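Glycosylation Associate Protein 3 (Streptococcus agalactiae serotype V, PDB 6OYC) probably works with its partners Gap1 and Gap2 in the glycosylation and accessory Sec secretion of serine-rich surface glycoproteins, and may bind carbohydrate. Local coordinates at residues V193-S197 / L198-S202; F275-E278 / V279-R283. One frame throughout, in Å; residues are numbered along the deposited sequence.

Contact 1: residues V193-S197 / L198-S202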
loop_
_atom_site.group_PDB
_atom_site.type_symbol
_atom_site.label_atom_id
_atom_site.label_comp_id
_atom_site.label_asym_id
_atom_site.label_seq_id
_atom_site.Cartn_x
_atom_site.Cartn_y
_atom_site.Cartn_z
ATOM N N VAL C 193 15.017 -3.976 3.106
ATOM C CA VAL C 193 14.099 -5.100 3.081
ATOM C C VAL C 193 12.698 -4.573 2.817
ATOM O O VAL C 193 12.407 -3.387 2.991
ATOM C CB VAL C 193 14.143 -5.934 4.382
ATOM C CG1 VAL C 193 15.467 -6.713 4.460
ATOM C CG2 VAL C 193 13.975 -5.046 5.606
ATOM N N SER C 194 11.835 -5.474 2.359
ATOM C CA SER C 194 10.448 -5.129 2.090
ATOM C C SER C 194 9.633 -6.412 2.076
ATOM O O SER C 194 10.172 -7.515 2.188
ATOM C CB SER C 194 10.305 -4.365 0.772
ATOM O OG SER C 194 9.057 -3.696 0.709
ATOM N N ASN C 195 8.322 -6.248 1.960
ATOM C CA ASN C 195 7.431 -7.387 1.780
ATOM C C ASN C 195 7.579 -7.923 0.359
ATOM O O ASN C 195 7.488 -7.151 -0.603
ATOM C CB ASN C 195 5.984 -6.974 2.049
ATOM C CG ASN C 195 5.062 -8.157 2.214
ATOM O OD1 ASN C 195 5.187 -9.164 1.517
ATOM N ND2 ASN C 195 4.123 -8.043 3.146
ATOM N N PRO C 196 7.818 -9.222 0.182
ATOM C CA PRO C 196 8.014 -9.759 -1.169
ATOM C C PRO C 196 6.744 -10.220 -1.866
ATOM O O PRO C 196 6.796 -10.474 -3.079
ATOM C CB PRO C 196 8.957 -10.945 -0.915
ATOM C CG PRO C 196 8.542 -11.438 0.428
ATOM C CD PRO C 196 8.096 -10.228 1.222
ATOM N N SER C 197 5.616 -10.313 -1.157
ATOM C CA SER C 197 4.384 -10.800 -1.753
ATOM C C SER C 197 3.825 -9.790 -2.759
ATOM O O SER C 197 4.262 -8.636 -2.853
ATOM C CB SER C 197 3.347 -11.116 -0.673
ATOM O OG SER C 197 2.697 -9.957 -0.197
ATOM N N LEU C 198 2.852 -10.248 -3.538
ATOM C CA LEU C 198 2.234 -9.385 -4.535
ATOM C C LEU C 198 1.080 -8.569 -3.981
ATOM O O LEU C 198 0.802 -7.472 -4.479
ATOM C CB LEU C 198 1.737 -10.227 -5.706
ATOM C CG LEU C 198 2.722 -11.342 -6.039
ATOM C CD1 LEU C 198 2.116 -12.301 -7.049
ATOM C CD2 LEU C 198 4.041 -10.741 -6.551
ATOM N N ASN C 199 0.419 -9.062 -2.948
ATOM C CA ASN C 199 -0.786 -8.444 -2.419
ATOM C C ASN C 199 -0.527 -7.419 -1.318
ATOM O O ASN C 199 -1.222 -6.400 -1.259
ATOM C CB ASN C 199 -1.690 -9.536 -1.845
ATOM C CG ASN C 199 -1.770 -10.796 -2.733
ATOM O OD1 ASN C 199 -1.920 -11.917 -2.224
ATOM N ND2 ASN C 199 -1.699 -10.609 -4.058
ATOM N N SER C 200 0.455 -7.681 -0.455
ATOM C CA SER C 200 0.475 -7.153 0.905
ATOM C C SER C 200 1.422 -5.963 1.087
ATOM O O SER C 200 2.529 -5.939 0.542
ATOM C CB SER C 200 0.856 -8.267 1.888
ATOM O OG SER C 200 0.943 -7.769 3.217
ATOM N N ASP C 201 0.981 -4.991 1.890
ATOM C CA ASP C 201 1.786 -3.837 2.278
ATOM C C ASP C 201 2.403 -3.982 3.662
ATOM O O ASP C 201 3.087 -3.060 4.117
ATOM C CB ASP C 201 0.941 -2.556 2.258
ATOM C CG ASP C 201 0.517 -2.164 0.867
ATOM O OD1 ASP C 201 -0.712 -1.991 0.659
ATOM O OD2 ASP C 201 1.407 -2.023 -0.015
ATOM N N SER C 202 2.148 -5.088 4.357
ATOM C CA SER C 202 2.608 -5.207 5.730
ATOM C C SER C 202 4.108 -5.432 5.774
ATOM O O SER C 202 4.677 -6.122 4.920
ATOM C CB SER C 202 1.906 -6.353 6.450
ATOM O OG SER C 202 2.528 -6.596 7.702
#
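Asn195 reaches across the loop to Ser202, its side chain lying between the two arms of the chain. Asn195 CB already lies 3.3 Å from Ser202 O, and CG, anti to the backbone N (chi1 -166°), carries the amide on into the bend. There the two ends of the amide divide the work. Asn195 ND2 donates to Ser202 O at 2.7 Å, meeting a lone pair in the carbonyl plane, although the N-H...O angle of 151° leaves the bond somewhat bent; Ser200 CB lies 3.5 Å from the same nitrogen. Asn195 OD1 turns back to its own arm and accepts from Ser197 N at 2.9 Å, which makes an Asx turn through Pro196. With both ends engaged, the rotation of the amide is fixed. Beyond it, Ser197 OG accepts from Ser200 N at 3.2 Å and so braces the tip of the bend. On the returning arm, Ser200 OG accepts from Ser202 N at 3.2 Å, an ST turn that probably helps to place the Ser202 carbonyl. The loop runs from strand 191-193, an outermost strand of the parallel sheet, to helix 206-218. Asp201 forms a salt bridge with Lys28 and also touches helix 171-174, while Asn199 rests on strand 69-78, so the loop bridges the parallel-sheet region and the antiparallel β-sheet region.

Contact 2: residues F275-E278 / V279-R283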
loop_
_atom_site.group_PDB
_atom_site.type_symbol
_atom_site.label_atom_id
_atom_site.label_comp_id
_atom_site.label_asym_id
_atom_site.label_seq_id
_atom_site.Cartn_x
_atom_site.Cartn_y
_atom_site.Cartn_z
ATOM N N PHE C 275 -2.372 -6.992 21.334
ATOM C CA PHE C 275 -0.924 -6.871 21.467
ATOM C C PHE C 275 -0.408 -5.680 20.673
ATOM O O PHE C 275 0.437 -4.914 21.155
ATOM C CB PHE C 275 -0.231 -8.153 21.013
ATOM C CG PHE C 275 1.269 -8.065 21.052
ATOM C CD1 PHE C 275 1.987 -7.703 19.926
ATOM C CD2 PHE C 275 1.963 -8.338 22.218
ATOM C CE1 PHE C 275 3.383 -7.612 19.965
ATOM C CE2 PHE C 275 3.353 -8.257 22.261
ATOM C CZ PHE C 275 4.062 -7.891 21.133
ATOM N N LEU C 276 -0.908 -5.504 19.451
ATOM C CA LEU C 276 -0.433 -4.396 18.630
ATOM C C LEU C 276 -0.920 -3.051 19.161
ATOM O O LEU C 276 -0.215 -2.048 19.023
ATOM C CB LEU C 276 -0.852 -4.600 17.175
ATOM C CG LEU C 276 -0.162 -5.769 16.460
ATOM C CD1 LEU C 276 -0.816 -6.065 15.107
ATOM C CD2 LEU C 276 1.320 -5.482 16.291
ATOM N N ARG C 277 -2.106 -3.010 19.784
ATOM C CA ARG C 277 -2.579 -1.772 20.396
ATOM C C ARG C 277 -1.659 -1.338 21.525
ATOM O O ARG C 277 -1.460 -0.133 21.738
ATOM C CB ARG C 277 -4.025 -1.932 20.891
ATOM C CG ARG C 277 -4.643 -0.651 21.507
ATOM C CD ARG C 277 -5.202 0.308 20.445
ATOM N NE ARG C 277 -5.146 1.715 20.861
ATOM C CZ ARG C 277 -5.756 2.717 20.222
ATOM N NH1 ARG C 277 -6.474 2.472 19.135
ATOM N NH2 ARG C 277 -5.652 3.970 20.666
ATOM N N GLU C 278 -1.066 -2.301 22.238
ATOM C CA GLU C 278 -0.103 -1.970 23.283
ATOM C C GLU C 278 1.151 -1.343 22.682
ATOM O O GLU C 278 1.603 -0.283 23.128
ATOM C CB GLU C 278 0.239 -3.229 24.090
ATOM C CG GLU C 278 1.001 -2.962 25.391
ATOM C CD GLU C 278 2.518 -2.916 25.205
ATOM O OE1 GLU C 278 3.216 -2.443 26.126
ATOM O OE2 GLU C 278 3.013 -3.358 24.143
ATOM N N VAL C 279 1.736 -2.006 21.685
ATOM C CA VAL C 279 2.786 -1.444 20.845
ATOM C C VAL C 279 2.427 -0.010 20.457
ATOM O O VAL C 279 3.245 0.909 20.597
ATOM C CB VAL C 279 2.995 -2.334 19.600
ATOM C CG1 VAL C 279 3.900 -1.662 18.568
ATOM C CG2 VAL C 279 3.534 -3.720 20.006
ATOM N N TRP C 280 1.187 0.192 20.005
ATOM C CA TRP C 280 0.758 1.498 19.508
ATOM C C TRP C 280 0.716 2.547 20.620
ATOM O O TRP C 280 1.231 3.657 20.454
ATOM C CB TRP C 280 -0.611 1.359 18.835
ATOM C CG TRP C 280 -1.221 2.651 18.390
ATOM C CD1 TRP C 280 -2.289 3.282 18.950
ATOM C CD2 TRP C 280 -0.803 3.468 17.283
ATOM N NE1 TRP C 280 -2.562 4.443 18.267
ATOM C CE2 TRP C 280 -1.664 4.581 17.241
ATOM C CE3 TRP C 280 0.220 3.370 16.334
ATOM C CZ2 TRP C 280 -1.539 5.592 16.279
ATOM C CZ3 TRP C 280 0.344 4.378 15.378
ATOM C CH2 TRP C 280 -0.534 5.469 15.359
ATOM N N ASP C 281 0.105 2.221 21.761
ATOM C CA ASP C 281 -0.056 3.199 22.838
ATOM C C ASP C 281 1.244 3.552 23.548
ATOM O O ASP C 281 1.246 4.511 24.328
ATOM C CB ASP C 281 -1.042 2.702 23.894
ATOM C CG ASP C 281 -2.426 2.494 23.347
ATOM O OD1 ASP C 281 -2.852 3.261 22.457
ATOM O OD2 ASP C 281 -3.092 1.554 23.807
ATOM N N THR C 282 2.331 2.807 23.337
ATOM C CA THR C 282 3.619 3.125 23.958
ATOM C C THR C 282 4.621 3.703 22.960
ATOM O O THR C 282 5.809 3.846 23.287
ATOM C CB THR C 282 4.212 1.884 24.648
ATOM O OG1 THR C 282 4.325 0.801 23.714
ATOM C CG2 THR C 282 3.326 1.432 25.806
ATOM N N ARG C 283 4.162 4.057 21.754
ATOM C CA ARG C 283 5.076 4.514 20.712
ATOM C C ARG C 283 5.828 5.775 21.118
ATOM O O ARG C 283 6.900 6.048 20.573
ATOM C CB ARG C 283 4.320 4.770 19.414
ATOM C CG ARG C 283 3.470 6.046 19.414
ATOM C CD ARG C 283 2.410 5.967 18.324
ATOM N NE ARG C 283 1.519 7.132 18.263
ATOM C CZ ARG C 283 0.314 7.160 18.819
ATOM N NH1 ARG C 283 -0.133 6.102 19.486
ATOM N NH2 ARG C 283 -0.448 8.237 18.708
#
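Glu278 O is gripped by two groups of Thr282: OG1 donates to it at 3.0 Å, and the backbone N adds a weak bond at 3.2 Å. The hydroxyl gets there because OG1 stands between its own backbone N and carbonyl carbon (chi1 56°), which turns it back toward the helix; it approaches 27° out of the carbonyl plane. Thr282 CG2 faces the carboxylate of Glu278, whose OE2 is held by Lys242. One residue earlier, Arg277 arches over to Asp281. Its CG is anti to the backbone N and the chain bends at chi2, bringing Arg277 NE to Asp281 OD1 at 3.2 Å in a salt bridge, with a weak second bond from NH2. OD1 is met on the syn side, yet the guanidinium and carboxylate planes lie 52° apart, so the pair is skewed rather than flat. Trp280 CD1 sits over one face of this guanidinium, 3.7 Å from Arg277 CZ. From the other end of the segment, Arg283 NH1 reaches Trp280 O at 3.0 Å from well above the carbonyl plane, while Arg283 N comes to that oxygen from the opposite face. Toward helix 231-243, Phe275 CE1 touches Val279 CG2 at 3.9 Å. Trp280 continues inward to Phe255 and Phe258. These i to i+3 and i to i+4 contacts are those of an amphipathic α-helix at its C-terminal end, where the side chains of Thr282 and Arg283 fold back onto the last main-chain carbonyls.

The centre of contact 1 lies about 9 Å, and that of contact 2 about 21 Å, from the centre of the chain; these centres are about 22 Å apart and the contacts do not touch. Both are partly buried, but contact 1 shapes an irregular loop facing the antiparallel strands, whereas contact 2 belongs to the outlying helix 270-281. The first relies on neutral amide and hydroxyl groups that stand in for regular backbone pairing. In the second the helix supplies the backbone bonds, charged side chains pair on its exposed side, and aromatic and aliphatic groups pack inward. Leu265 is a shared neighbour, touched by Ser202 and by Leu276.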